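Flagellar motor switch protein FliG (Aquifex aeolicus, PDB 3HJL) probably forms part of the rotor-mounted switch complex at the base of the flagellar basal body, which sets the direction of flagellar rotation. Local coordinates at residues Pro142-Ser145 and Ala146-Ile149; Gln224-Pro227 and Leu228-Glu231. One frame throughout, in Å; residues are numbered along the deposited sequence.

Overall arrangement
Both contacts are local, made within eight consecutive residues, and together they illustrate how a helical protein uses the start and the first turns of its helices. Interaction 1 stays inside a single helix, 142-150, in the middle domain; it is partly buried, with Lys144 and Ile148 turned into the fold and a long lysine-glutamate salt bridge, both of whose ends also bond to Ser118. Interaction 2 lies at the surface of the C-terminal domain, where helix 212-225 gives way to helix 227-237, and rests on an aspartate N-cap and weak backbone bonds. The centres of interaction 1 and interaction 2 are 47 Å apart, on opposite sides of the chain's centre, and the two do not touch.

Interaction 1. Residues Pro142-Ser145 and Ala146-Ile149; sequences PKKS and AEII
Glu147 sits among the side chains of Lys143 and Lys144, and its two carboxylate oxygens part company between them. OE1 of Glu147 faces the ammonium of Lys144, a long salt bridge to NZ of that lysine at 3.7 Å. OE2 of Glu147 instead lies against the aliphatic part of Lys143, 3.6 Å from CG of that residue, where the two side chains cross at about a right angle. The ammonium of Lys143 remains beyond salt-bridge range, its NZ 4.6 Å from OE2 of Glu147, so any attraction is probably a weak electrostatic one. With CG of Glu147 anti to the carbonyl carbon (chi1 -75°), the glutamate leans back over the preceding turn, and its CG comes within 3.3 Å of the Lys143 carbonyl O.

Beneath these side chains run the i to i+4 bonds of an alpha-helix, 142-150, in the middle domain of FliG. N of Glu147 reaches O of Lys143 at 3.0 Å, while N of Ile148 bonds to O of Lys144 at 3.0 Å, nearly in line with that carbonyl. The helix begins with Pro142, a residue without an amide hydrogen, suited to a first turn; the carbonyl of Pro142 still receives N of Ala146. Toward the other end, the side chain of Ile149 lies about 9 Å from that of Arg163, part of the EHPQR motif.

Outside the helix, Val116 and Ser118 supply further partners. NZ of Lys144 bonds to the backbone O of Val116 and to OG of Ser118, and OE1 of Glu147 also bonds to Ser118 OG, so one serine hydroxyl engages both partners of the salt bridge. Ile148 packs on Leu121 and Ala122 of helix 118-125, whereas Ile149 meets Val160 and Val161 of helix 154-166.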
loop_
_atom_site.group_PDB
_atom_site.type_symbol
_atom_site.label_atom_id
_atom_site.label_comp_id
_atom_site.label_asym_id
_atom_site.label_seq_id
_atom_site.Cartn_x
_atom_site.Cartn_y
_atom_site.Cartn_z
ATOM N N PRO A 142 22.529 17.993 5.267
ATOM C CA PRO A 142 22.862 19.319 4.702
ATOM C C PRO A 142 23.283 19.319 3.234
ATOM O O PRO A 142 22.953 20.261 2.506
ATOM C CB PRO A 142 24.026 19.788 5.569
ATOM C CG PRO A 142 23.855 19.090 6.865
ATOM C CD PRO A 142 23.106 17.813 6.614
ATOM N N LYS A 143 24.018 18.287 2.808
ATOM C CA LYS A 143 24.459 18.202 1.422
ATOM C C LYS A 143 23.324 17.811 0.469
ATOM O O LYS A 143 23.298 18.291 -0.654
ATOM C CB LYS A 143 25.664 17.265 1.254
ATOM C CG LYS A 143 26.270 17.245 -0.180
ATOM C CD LYS A 143 26.650 18.665 -0.727
ATOM C CE LYS A 143 27.029 18.635 -2.206
ATOM N NZ LYS A 143 26.946 19.988 -2.836
ATOM N N LYS A 144 22.412 16.930 0.901
ATOM C CA LYS A 144 21.215 16.628 0.097
ATOM C C LYS A 144 20.327 17.838 -0.075
ATOM O O LYS A 144 19.938 18.162 -1.192
ATOM C CB LYS A 144 20.355 15.493 0.687
ATOM C CG LYS A 144 20.419 14.191 -0.070
ATOM C CD LYS A 144 19.921 14.295 -1.512
ATOM C CE LYS A 144 20.095 12.977 -2.218
ATOM N NZ LYS A 144 20.187 13.076 -3.665
ATOM N N SER A 145 19.984 18.485 1.038
ATOM C CA SER A 145 19.145 19.679 0.994
ATOM C C SER A 145 19.788 20.790 0.160
ATOM O O SER A 145 19.086 21.502 -0.551
ATOM C CB SER A 145 18.794 20.173 2.403
ATOM O OG SER A 145 19.958 20.406 3.161
ATOM N N ALA A 146 21.119 20.887 0.200
ATOM C CA ALA A 146 21.857 21.858 -0.622
ATOM C C ALA A 146 21.747 21.543 -2.119
ATOM O O ALA A 146 21.570 22.451 -2.922
ATOM C CB ALA A 146 23.322 21.902 -0.205
ATOM N N GLU A 147 21.896 20.263 -2.480
ATOM C CA GLU A 147 21.773 19.808 -3.875
ATOM C C GLU A 147 20.376 20.055 -4.433
ATOM O O GLU A 147 20.229 20.430 -5.597
ATOM C CB GLU A 147 22.073 18.315 -3.999
ATOM C CG GLU A 147 23.530 17.928 -3.915
ATOM C CD GLU A 147 23.721 16.417 -3.767
ATOM O OE1 GLU A 147 22.834 15.646 -4.201
ATOM O OE2 GLU A 147 24.765 15.997 -3.222
ATOM N N ILE A 148 19.354 19.799 -3.616
ATOM C CA ILE A 148 17.963 20.029 -4.020
ATOM C C ILE A 148 17.717 21.521 -4.194
ATOM O O ILE A 148 17.150 21.942 -5.203
ATOM C CB ILE A 148 16.953 19.467 -2.996
ATOM C CG1 ILE A 148 17.026 17.938 -2.934
ATOM C CG2 ILE A 148 15.551 19.885 -3.359
ATOM C CD1 ILE A 148 16.377 17.355 -1.701
ATOM N N ILE A 149 18.177 22.315 -3.227
ATOM C CA ILE A 149 18.034 23.776 -3.289
ATOM C C ILE A 149 18.648 24.347 -4.566
ATOM O O ILE A 149 18.007 25.133 -5.248
ATOM C CB ILE A 149 18.637 24.481 -2.041
ATOM C CG1 ILE A 149 17.703 24.331 -0.831
ATOM C CG2 ILE A 149 18.867 25.972 -2.313
ATOM C CD1 ILE A 149 16.445 25.205 -0.882
#

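Interaction 2. Residues Gln224-Pro227 and Leu228-Glu231; sequences QEDP and LLEE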
loop_
_atom_site.group_PDB
_atom_site.type_symbol
_atom_site.label_atom_id
_atom_site.label_comp_id
_atom_site.label_asym_id
_atom_site.label_seq_id
_atom_site.Cartn_x
_atom_site.Cartn_y
_atom_site.Cartn_z
ATOM N N GLN A 224 1.007 -24.534 -9.074
ATOM C CA GLN A 224 1.013 -24.989 -7.672
ATOM C C GLN A 224 1.145 -23.827 -6.674
ATOM O O GLN A 224 0.428 -23.778 -5.675
ATOM C CB GLN A 224 2.132 -26.015 -7.441
ATOM C CG GLN A 224 1.843 -27.384 -8.057
ATOM C CD GLN A 224 2.976 -28.382 -7.864
ATOM O OE1 GLN A 224 4.155 -28.035 -7.957
ATOM N NE2 GLN A 224 2.615 -29.641 -7.617
ATOM N N GLU A 225 2.065 -22.905 -6.955
ATOM C CA GLU A 225 2.256 -21.707 -6.126
ATOM C C GLU A 225 1.177 -20.651 -6.410
ATOM O O GLU A 225 0.654 -20.026 -5.484
ATOM C CB GLU A 225 3.638 -21.094 -6.386
ATOM C CG GLU A 225 4.817 -22.005 -6.038
ATOM C CD GLU A 225 6.169 -21.393 -6.403
ATOM O OE1 GLU A 225 6.280 -20.752 -7.473
ATOM O OE2 GLU A 225 7.134 -21.580 -5.630
ATOM N N ASP A 226 0.866 -20.461 -7.697
ATOM C CA ASP A 226 -0.079 -19.437 -8.162
ATOM C C ASP A 226 -0.946 -20.016 -9.311
ATOM O O ASP A 226 -0.586 -19.896 -10.485
ATOM C CB ASP A 226 0.717 -18.201 -8.629
ATOM C CG ASP A 226 -0.147 -16.950 -8.801
ATOM O OD1 ASP A 226 -1.390 -17.050 -8.893
ATOM O OD2 ASP A 226 0.440 -15.846 -8.880
ATOM N N PRO A 227 -2.100 -20.638 -8.975
ATOM C CA PRO A 227 -2.957 -21.221 -10.025
ATOM C C PRO A 227 -3.656 -20.192 -10.929
ATOM O O PRO A 227 -4.085 -20.543 -12.032
ATOM C CB PRO A 227 -3.987 -22.027 -9.230
ATOM C CG PRO A 227 -4.048 -21.372 -7.915
ATOM C CD PRO A 227 -2.680 -20.832 -7.632
ATOM N N LEU A 228 -3.768 -18.949 -10.456
ATOM C CA LEU A 228 -4.375 -17.866 -11.230
ATOM C C LEU A 228 -3.425 -17.379 -12.325
ATOM O O LEU A 228 -3.874 -17.068 -13.422
ATOM C CB LEU A 228 -4.778 -16.702 -10.303
ATOM C CG LEU A 228 -5.881 -15.749 -10.790
ATOM C CD1 LEU A 228 -6.553 -15.054 -9.602
ATOM C CD2 LEU A 228 -5.359 -14.724 -11.793
ATOM N N LEU A 229 -2.121 -17.322 -12.029
ATOM C CA LEU A 229 -1.118 -16.851 -13.011
ATOM C C LEU A 229 -0.948 -17.885 -14.131
ATOM O O LEU A 229 -0.896 -17.521 -15.303
ATOM C CB LEU A 229 0.246 -16.564 -12.348
ATOM C CG LEU A 229 1.138 -15.427 -12.899
ATOM C CD1 LEU A 229 2.594 -15.613 -12.432
ATOM C CD2 LEU A 229 1.093 -15.282 -14.417
ATOM N N GLU A 230 -0.853 -19.163 -13.755
ATOM C CA GLU A 230 -0.774 -20.267 -14.722
ATOM C C GLU A 230 -1.893 -20.157 -15.746
ATOM O O GLU A 230 -1.646 -20.226 -16.941
ATOM C CB GLU A 230 -0.897 -21.616 -14.001
ATOM C CG GLU A 230 -0.835 -22.858 -14.925
ATOM C CD GLU A 230 -1.386 -24.119 -14.273
ATOM O OE1 GLU A 230 -2.508 -24.083 -13.722
ATOM O OE2 GLU A 230 -0.723 -25.167 -14.380
ATOM N N GLU A 231 -3.118 -19.984 -15.261
ATOM C CA GLU A 231 -4.288 -19.892 -16.127
ATOM C C GLU A 231 -4.245 -18.681 -17.056
ATOM O O GLU A 231 -4.584 -18.805 -18.228
ATOM C CB GLU A 231 -5.581 -19.906 -15.294
ATOM C CG GLU A 231 -6.900 -19.672 -16.067
ATOM C CD GLU A 231 -7.236 -20.750 -17.096
ATOM O OE1 GLU A 231 -8.354 -20.686 -17.650
ATOM O OE2 GLU A 231 -6.420 -21.663 -17.343
#
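The carboxylate of Asp226 is met over its face by the amide of Leu229: N of Leu229 stands 72° out of the carboxylate plane and bonds to OD1 of Asp226 at 3.2 Å. The other oxygen, OD2 of Asp226, lies 3.5 Å from CB of Leu229, while OD1 has CB of Leu228 at 3.7 Å. The flat group therefore rests against the first turn of the next helix, placed there by a CG anti to the backbone N of Asp226 (chi1 -165°). Pro227, without an amide hydrogen, occupies the first position after the N-cap, a place proline suits.

This is an N-cap in the C-terminal domain of FliG: Asp226 leaves the helical conformation after helix 212-225, and its side chain then caps the start of helix 227-237. A carboxylate at this end would probably be stabilised by the helix dipole. The backbone bonds of this turn are weak, with N of Glu230 3.4 Å from O of Asp226 although nearly straight at 175°, and N of Glu231 likewise 3.4 Å from O of Pro227. Further along the helix, OE2 of Glu230 forms a salt bridge with NH1 of Arg234, one turn on.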